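Local structure of GTP cyclohydrolase 1 type 2 homolog (Thermus thermophilus, 2YYB) at residues A[1-6]-A[31-36]; A[10-16]-A[93-97]. The protein is of uncertain function, belonging to the GTP cyclohydrolase I type 2/NIF3 family, and probably binds a pair of divalent metal ions. All coordinates share one frame; numbering follows the deposited sequence.

Overall arrangement
Both contacts draw on helix 3-13, one at each end, and their centres lie 14 Å apart on the same side of the chain's centre. Along the chain the segments alternate: 1-6, 10-16, 31-36, then 93-97. Contact 1 ties the start of the helix to the loop that follows strand 27-30 and leads to strand 39-42. Contact 2 packs the end of the helix against strand 92-95, the neighbour of strand 27-30 in the five-stranded mixed sheet. The helix is thus held at its start to a loop leaving the sheet and at its end to a strand: a partly buried, mainly polar join at the N-terminus and a buried, mainly apolar one near the predicted metal site.

Contact 1: residues A[1-6]-A[31-36]; sequences MDRDEL and EGKRTV
R3 and G32 make a nearly straight bond across the contact: R3 NH2 gives a hydrogen to G32 O at 2.6 Å (162°), the oxygen lying close to the guanidinium plane. The R3 guanidinium also uses NH1, which meets D4 OD2 in a salt bridge of 3.1 Å. These two join D2, E31 and R34 in a salt-bridge network around the N-terminus of helix 3-13, where D2 is the N-cap and its OD1 accepts from D4 N. R34 reaches back along an extended chain toward the D2 carboxylate, a salt bridge whose exact geometry is doubtful, while D4 OD1 stands over a face of the R34 guanidinium, 3.5 Å from NH2. The backbones run antiparallel through a single beta bridge at D2 and T35: M1 N and M1 O both bond V36, at 2.7 Å to V36 O and V36 N respectively, and R3 N bonds R34 O at 2.9 Å. Bends at chi2 (-110°) and chi3 (-75°) bring the R3 guanidinium between two neighbours: E31, whose OE1 bonds G77 N of the second subunit, lays its CG over one face, 3.3 Å from R3 NH2, and R34 CA covers the opposite face. Replacing R3 by an alanine is likely to leave G32 O without its donor and D4 OD2 without its charge partner, and to open a gap between E31 and R34. Further in, V36 CG2 rests 3.9 Å from R3 CB.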
ATOM      1  N   MET A   1      12.970  -3.858  43.481  1.00 36.92           N
ATOM      2  CA  MET A   1      11.611  -3.909  42.881  1.00 37.02           C
ATOM      3  C   MET A   1      11.526  -4.984  41.807  1.00 36.54           C
ATOM      4  O   MET A   1      12.512  -5.283  41.136  1.00 36.93           O
ATOM      5  CB  MET A   1      11.243  -2.544  42.288  1.00 37.36           C
ATOM      6  CG  MET A   1       9.948  -2.557  41.491  1.00 38.67           C
ATOM      7  SD  MET A   1       9.148  -0.949  41.334  1.00 38.54           S
ATOM      8  CE  MET A   1       7.501  -1.451  40.769  1.00 33.90           C
ATOM      9  N   ASP A   2      10.353  -5.592  41.676  1.00 36.15           N
ATOM     10  CA  ASP A   2      10.147  -6.621  40.674  1.00 36.82           C
ATOM     11  C   ASP A   2      10.117  -5.934  39.304  1.00 37.74           C
ATOM     12  O   ASP A   2       9.335  -5.007  39.094  1.00 37.25           O
ATOM     13  CB  ASP A   2       8.826  -7.343  40.942  1.00 36.97           C
ATOM     14  CG  ASP A   2       8.492  -8.345  39.872  1.00 37.88           C
ATOM     15  OD1 ASP A   2       9.401  -8.679  39.082  1.00 41.68           O
ATOM     16  OD2 ASP A   2       7.335  -8.804  39.815  1.00 38.79           O
ATOM     17  N   ARG A   3      10.972  -6.383  38.386  1.00 36.80           N
ATOM     18  CA  ARG A   3      11.054  -5.786  37.061  1.00 37.36           C
ATOM     19  C   ARG A   3       9.753  -5.834  36.287  1.00 39.02           C
ATOM     20  O   ARG A   3       9.419  -4.904  35.566  1.00 39.72           O
ATOM     21  CB  ARG A   3      12.156  -6.464  36.230  1.00 36.92           C
ATOM     22  CG  ARG A   3      12.025  -6.287  34.711  1.00 32.40           C
ATOM     23  CD  ARG A   3      11.646  -7.610  34.078  1.00 32.36           C
ATOM     24  NE  ARG A   3      12.804  -8.490  34.046  1.00 34.76           N
ATOM     25  CZ  ARG A   3      12.761  -9.821  34.020  1.00 34.81           C
ATOM     26  NH1 ARG A   3      11.607 -10.468  34.024  1.00 32.60           N
ATOM     27  NH2 ARG A   3      13.894 -10.513  33.994  1.00 36.03           N
ATOM     28  N   ASP A   4       9.022  -6.923  36.427  1.00 40.66           N
ATOM     29  CA  ASP A   4       7.775  -7.064  35.706  1.00 43.35           C
ATOM     30  C   ASP A   4       6.705  -6.063  36.156  1.00 44.39           C
ATOM     31  O   ASP A   4       5.850  -5.674  35.361  1.00 44.68           O
ATOM     32  CB  ASP A   4       7.303  -8.516  35.815  1.00 44.75           C
ATOM     33  CG  ASP A   4       8.260  -9.484  35.124  1.00 46.81           C
ATOM     34  OD1 ASP A   4       8.409 -10.635  35.585  1.00 48.78           O
ATOM     35  OD2 ASP A   4       8.868  -9.086  34.105  1.00 47.10           O
ATOM     36  N   GLU A   5       6.750  -5.635  37.416  1.00 44.36           N
ATOM     37  CA  GLU A   5       5.779  -4.654  37.889  1.00 46.10           C
ATOM     38  C   GLU A   5       6.203  -3.279  37.399  1.00 44.24           C
ATOM     39  O   GLU A   5       5.369  -2.452  37.031  1.00 42.75           O
ATOM     40  CB  GLU A   5       5.709  -4.630  39.411  1.00 49.26           C
ATOM     41  CG  GLU A   5       5.367  -5.950  40.024  1.00 54.59           C
ATOM     42  CD  GLU A   5       5.363  -5.877  41.534  1.00 58.82           C
ATOM     43  OE1 GLU A   5       6.099  -5.014  42.085  1.00 60.15           O
ATOM     44  OE2 GLU A   5       4.639  -6.688  42.165  1.00 59.48           O
ATOM     45  N   LEU A   6       7.511  -3.040  37.416  1.00 42.52           N
ATOM     46  CA  LEU A   6       8.055  -1.779  36.944  1.00 41.98           C
ATOM     47  C   LEU A   6       7.666  -1.622  35.464  1.00 42.15           C
ATOM     48  O   LEU A   6       7.222  -0.558  35.047  1.00 43.28           O
ATOM     49  CB  LEU A   6       9.581  -1.755  37.083  1.00 40.27           C
ATOM     50  CG  LEU A   6      10.247  -0.450  37.555  1.00 40.41           C
ATOM     51  CD1 LEU A   6      11.643  -0.310  36.914  1.00 38.89           C
ATOM     52  CD2 LEU A   6       9.373   0.744  37.200  1.00 39.38           C
ATOM     53  N   GLU A  31      15.448  -7.752  28.061  1.00 31.15           N
ATOM     54  CA  GLU A  31      15.247  -8.237  29.417  1.00 31.25           C
ATOM     55  C   GLU A  31      16.575  -8.421  30.168  1.00 32.00           C
ATOM     56  O   GLU A  31      17.588  -8.767  29.568  1.00 31.60           O
ATOM     57  CB  GLU A  31      14.456  -9.546  29.349  1.00 30.62           C
ATOM     58  CG  GLU A  31      14.171 -10.222  30.684  1.00 29.86           C
ATOM     59  CD  GLU A  31      13.546 -11.601  30.492  1.00 29.09           C
ATOM     60  OE1 GLU A  31      12.381 -11.669  30.050  1.00 28.37           O
ATOM     61  OE2 GLU A  31      14.222 -12.617  30.762  1.00 28.30           O
ATOM     62  N   GLY A  32      16.544  -8.154  31.480  1.00 33.74           N
ATOM     63  CA  GLY A  32      17.704  -8.277  32.358  1.00 31.42           C
ATOM     64  C   GLY A  32      17.275  -8.875  33.695  1.00 31.89           C
ATOM     65  O   GLY A  32      16.328  -9.664  33.739  1.00 31.75           O
ATOM     66  N   LYS A  33      17.950  -8.502  34.782  1.00 31.64           N
ATOM     67  CA  LYS A  33      17.636  -9.010  36.121  1.00 32.90           C
ATOM     68  C   LYS A  33      16.170  -8.833  36.495  1.00 34.56           C
ATOM     69  O   LYS A  33      15.550  -7.815  36.160  1.00 34.66           O
ATOM     70  CB  LYS A  33      18.423  -8.261  37.197  1.00 35.47           C
ATOM     71  CG  LYS A  33      19.906  -8.344  37.143  1.00 36.61           C
ATOM     72  CD  LYS A  33      20.491  -7.281  38.061  1.00 36.32           C
ATOM     73  CE  LYS A  33      22.005  -7.297  37.952  1.00 40.21           C
ATOM     74  NZ  LYS A  33      22.677  -6.158  38.655  1.00 43.75           N
ATOM     75  N   ARG A  34      15.628  -9.794  37.236  1.00 34.33           N
ATOM     76  CA  ARG A  34      14.247  -9.682  37.667  1.00 36.04           C
ATOM     77  C   ARG A  34      14.113  -8.741  38.886  1.00 34.87           C
ATOM     78  O   ARG A  34      13.027  -8.211  39.145  1.00 35.13           O
ATOM     79  CB  ARG A  34      13.673 -11.055  38.003  1.00 38.40           C
ATOM     80  CG  ARG A  34      12.158 -11.055  38.171  1.00 45.20           C
ATOM     81  CD  ARG A  34      11.601 -12.467  38.428  1.00 50.99           C
ATOM     82  NE  ARG A  34      10.142 -12.514  38.301  1.00 55.88           N
ATOM     83  CZ  ARG A  34       9.284 -11.771  39.006  1.00 57.71           C
ATOM     84  NH1 ARG A  34       9.730 -10.907  39.914  1.00 59.48           N
ATOM     85  NH2 ARG A  34       7.972 -11.878  38.788  1.00 58.37           N
ATOM     86  N   THR A  35      15.204  -8.513  39.612  1.00 31.89           N
ATOM     87  CA  THR A  35      15.142  -7.642  40.780  1.00 33.14           C
ATOM     88  C   THR A  35      15.878  -6.324  40.549  1.00 34.15           C
ATOM     89  O   THR A  35      17.109  -6.270  40.511  1.00 34.70           O
ATOM     90  CB  THR A  35      15.699  -8.348  42.047  1.00 32.18           C
ATOM     91  OG1 THR A  35      14.836  -9.430  42.401  1.00 32.90           O
ATOM     92  CG2 THR A  35      15.753  -7.407  43.217  1.00 31.76           C
ATOM     93  N   VAL A  36      15.106  -5.253  40.399  1.00 34.09           N
ATOM     94  CA  VAL A  36      15.677  -3.937  40.139  1.00 34.56           C
ATOM     95  C   VAL A  36      16.058  -3.212  41.414  1.00 34.96           C
ATOM     96  O   VAL A  36      15.275  -3.140  42.346  1.00 35.58           O
ATOM     97  CB  VAL A  36      14.691  -3.064  39.322  1.00 32.90           C
ATOM     98  CG1 VAL A  36      15.333  -1.759  38.952  1.00 33.21           C
ATOM     99  CG2 VAL A  36      14.280  -3.800  38.067  1.00 32.24           C
TER

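Contact 2: residues A[10-16]-A[93-97]; sequences LDAYLRI and LYAAH
The phenol hydroxyl of Y94 donates to D11 OD2 at 2.7 Å, the only hydrogen bond between segments 10-16 and 93-97. The carboxylate oxygen comes up at the edge of the ring, near its plane, and the flat groups are turned just 24° from each other; the bond enters on the anti side of OD2. The tyrosine reaches it because its CG stands anti to the backbone N (chi1 -174°), sending the ring out from strand 92-95 to the helix. Aliphatic side chains pack about the rest of the ring. L10 CD1 sits over the centre of one ring face in a CH-pi contact, 4.0 Å from the centroid and 8° off the normal, while L10 CB packs 3.5 Å from Y94 CZ. L14 comes from the opposite direction to the tyrosine and sets its CD1 at the ring edge, 4.0 Å from Y94 CE2.

This is helix-on-sheet packing: the last turns of helix 3-13 lie on the mixed five-stranded sheet, in which the Y94 backbone bonds strand 60-63 at L61 and V63. A Schellman motif closes the helix, with I16 N bonded to D11 O (3.3 Å), R15 N to A12 O (2.9 Å) and R15 at positive phi as the C-prime residue. The D11 carbonyl is thus taken up by the motif, while its carboxylate binds the Y94 hydroxyl. L10 also touches F60 of strand 60-63, along with L221 and L225 of helix 216-229. Beyond the ring, L14 CD1 meets A96 CB at 4.0 Å, just where the chain leaves the strand. The A96 side chain lies about 6 Å from that of H64, a predicted metal ligand whose ND1 makes a weak hydrogen bond with A96 O.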
ATOM      1  N   LEU A  10       5.167   1.353  34.122  1.00 44.45           N
ATOM      2  CA  LEU A  10       5.617   2.256  33.065  1.00 43.09           C
ATOM      3  C   LEU A  10       4.747   2.222  31.817  1.00 42.69           C
ATOM      4  O   LEU A  10       4.391   3.269  31.281  1.00 42.44           O
ATOM      5  CB  LEU A  10       7.068   1.966  32.706  1.00 42.17           C
ATOM      6  CG  LEU A  10       8.005   2.376  33.843  1.00 41.93           C
ATOM      7  CD1 LEU A  10       9.452   2.054  33.483  1.00 41.22           C
ATOM      8  CD2 LEU A  10       7.832   3.864  34.101  1.00 41.16           C
ATOM      9  N   ASP A  11       4.392   1.033  31.354  1.00 41.94           N
ATOM     10  CA  ASP A  11       3.548   0.941  30.175  1.00 42.29           C
ATOM     11  C   ASP A  11       2.226   1.652  30.480  1.00 43.92           C
ATOM     12  O   ASP A  11       1.624   2.296  29.612  1.00 45.41           O
ATOM     13  CB  ASP A  11       3.286  -0.521  29.822  1.00 39.80           C
ATOM     14  CG  ASP A  11       4.546  -1.253  29.377  1.00 39.82           C
ATOM     15  OD1 ASP A  11       4.520  -2.495  29.350  1.00 36.33           O
ATOM     16  OD2 ASP A  11       5.558  -0.596  29.042  1.00 41.32           O
ATOM     17  N   ALA A  12       1.789   1.548  31.728  1.00 44.47           N
ATOM     18  CA  ALA A  12       0.539   2.166  32.148  1.00 45.75           C
ATOM     19  C   ALA A  12       0.665   3.678  32.230  1.00 46.43           C
ATOM     20  O   ALA A  12      -0.096   4.412  31.591  1.00 47.53           O
ATOM     21  CB  ALA A  12       0.122   1.615  33.496  1.00 46.89           C
ATOM     22  N   TYR A  13       1.637   4.125  33.020  1.00 45.53           N
ATOM     23  CA  TYR A  13       1.898   5.535  33.250  1.00 45.84           C
ATOM     24  C   TYR A  13       2.130   6.322  31.984  1.00 47.78           C
ATOM     25  O   TYR A  13       1.678   7.456  31.870  1.00 50.49           O
ATOM     26  CB  TYR A  13       3.107   5.692  34.173  1.00 45.31           C
ATOM     27  CG  TYR A  13       3.432   7.118  34.550  1.00 44.02           C
ATOM     28  CD1 TYR A  13       2.555   7.883  35.324  1.00 44.76           C
ATOM     29  CD2 TYR A  13       4.626   7.699  34.145  1.00 43.84           C
ATOM     30  CE1 TYR A  13       2.869   9.196  35.687  1.00 45.35           C
ATOM     31  CE2 TYR A  13       4.954   9.004  34.497  1.00 44.66           C
ATOM     32  CZ  TYR A  13       4.077   9.752  35.268  1.00 46.52           C
ATOM     33  OH  TYR A  13       4.428  11.044  35.619  1.00 48.18           O
ATOM     34  N   LEU A  14       2.852   5.731  31.037  1.00 48.97           N
ATOM     35  CA  LEU A  14       3.155   6.392  29.775  1.00 47.78           C
ATOM     36  C   LEU A  14       2.082   6.036  28.762  1.00 48.97           C
ATOM     37  O   LEU A  14       2.021   6.615  27.681  1.00 48.45           O
ATOM     38  CB  LEU A  14       4.530   5.939  29.276  1.00 45.80           C
ATOM     39  CG  LEU A  14       5.671   6.141  30.281  1.00 45.14           C
ATOM     40  CD1 LEU A  14       6.915   5.413  29.808  1.00 44.26           C
ATOM     41  CD2 LEU A  14       5.955   7.623  30.451  1.00 44.03           C
ATOM     42  N   ARG A  15       1.220   5.095  29.142  1.00 50.86           N
ATOM     43  CA  ARG A  15       0.146   4.608  28.284  1.00 53.20           C
ATOM     44  C   ARG A  15       0.615   4.518  26.837  1.00 53.20           C
ATOM     45  O   ARG A  15       0.123   5.205  25.954  1.00 53.14           O
ATOM     46  CB  ARG A  15      -1.110   5.489  28.415  1.00 54.84           C
ATOM     47  CG  ARG A  15      -0.874   6.981  28.411  1.00 56.65           C
ATOM     48  CD  ARG A  15      -2.036   7.712  29.071  1.00 58.09           C
ATOM     49  NE  ARG A  15      -1.613   9.020  29.565  1.00 61.22           N
ATOM     50  CZ  ARG A  15      -2.224   9.702  30.533  1.00 62.99           C
ATOM     51  NH1 ARG A  15      -3.309   9.207  31.130  1.00 63.76           N
ATOM     52  NH2 ARG A  15      -1.736  10.876  30.925  1.00 62.69           N
ATOM     53  N   ILE A  16       1.578   3.635  26.622  1.00 53.78           N
ATOM     54  CA  ILE A  16       2.172   3.421  25.317  1.00 54.41           C
ATOM     55  C   ILE A  16       1.221   2.820  24.294  1.00 55.42           C
ATOM     56  O   ILE A  16       1.578   2.672  23.124  1.00 55.99           O
ATOM     57  CB  ILE A  16       3.406   2.507  25.444  1.00 53.76           C
ATOM     58  CG1 ILE A  16       2.980   1.121  25.948  1.00 51.35           C
ATOM     59  CG2 ILE A  16       4.406   3.137  26.409  1.00 52.34           C
ATOM     60  CD1 ILE A  16       4.074   0.073  25.894  1.00 48.17           C
ATOM     61  N   LEU A  93      16.557  -3.076  29.447  1.00 27.36           N
ATOM     62  CA  LEU A  93      16.501  -1.917  28.553  1.00 24.60           C
ATOM     63  C   LEU A  93      15.050  -1.612  28.280  1.00 25.47           C
ATOM     64  O   LEU A  93      14.345  -2.448  27.697  1.00 24.40           O
ATOM     65  CB  LEU A  93      17.187  -2.186  27.211  1.00 20.85           C
ATOM     66  CG  LEU A  93      17.297  -0.912  26.363  1.00 19.35           C
ATOM     67  CD1 LEU A  93      18.170   0.106  27.089  1.00 16.25           C
ATOM     68  CD2 LEU A  93      17.873  -1.216  25.001  1.00 19.09           C
ATOM     69  N   TYR A  94      14.615  -0.428  28.717  1.00 25.48           N
ATOM     70  CA  TYR A  94      13.240   0.036  28.534  1.00 27.29           C
ATOM     71  C   TYR A  94      13.278   1.303  27.656  1.00 30.03           C
ATOM     72  O   TYR A  94      13.912   2.317  28.009  1.00 31.95           O
ATOM     73  CB  TYR A  94      12.599   0.358  29.890  1.00 26.25           C
ATOM     74  CG  TYR A  94      11.131   0.699  29.800  1.00 27.30           C
ATOM     75  CD1 TYR A  94      10.168  -0.293  29.879  1.00 29.59           C
ATOM     76  CD2 TYR A  94      10.708   2.008  29.598  1.00 28.39           C
ATOM     77  CE1 TYR A  94       8.798   0.005  29.759  1.00 33.44           C
ATOM     78  CE2 TYR A  94       9.356   2.325  29.478  1.00 31.51           C
ATOM     79  CZ  TYR A  94       8.399   1.318  29.563  1.00 33.49           C
ATOM     80  OH  TYR A  94       7.051   1.615  29.499  1.00 34.08           O
ATOM     81  N   ALA A  95      12.604   1.255  26.515  1.00 30.48           N
ATOM     82  CA  ALA A  95      12.609   2.396  25.611  1.00 32.92           C
ATOM     83  C   ALA A  95      11.246   3.098  25.564  1.00 34.41           C
ATOM     84  O   ALA A  95      10.197   2.444  25.534  1.00 34.74           O
ATOM     85  CB  ALA A  95      13.047   1.936  24.189  1.00 30.40           C
ATOM     86  N   ALA A  96      11.278   4.430  25.573  1.00 35.59           N
ATOM     87  CA  ALA A  96      10.061   5.251  25.524  1.00 38.59           C
ATOM     88  C   ALA A  96      10.289   6.407  24.546  1.00 40.15           C
ATOM     89  O   ALA A  96      10.974   7.378  24.871  1.00 38.16           O
ATOM     90  CB  ALA A  96       9.725   5.793  26.918  1.00 37.63           C
ATOM     91  N   HIS A  97       9.704   6.291  23.351  1.00 43.11           N
ATOM     92  CA  HIS A  97       9.864   7.295  22.302  1.00 44.79           C
ATOM     93  C   HIS A  97       8.808   8.415  22.308  1.00 45.88           C
ATOM     94  O   HIS A  97       8.896   9.364  23.099  1.00 43.47           O
ATOM     95  CB  HIS A  97       9.855   6.610  20.939  1.00 46.58           C
ATOM     96  CG  HIS A  97      10.302   7.493  19.819  1.00 50.49           C
ATOM     97  ND1 HIS A  97      10.103   7.169  18.496  1.00 51.93           N
ATOM     98  CD2 HIS A  97      10.980   8.666  19.822  1.00 53.14           C
ATOM     99  CE1 HIS A  97      10.641   8.101  17.730  1.00 54.24           C
ATOM    100  NE2 HIS A  97      11.182   9.023  18.511  1.00 55.08           N
TER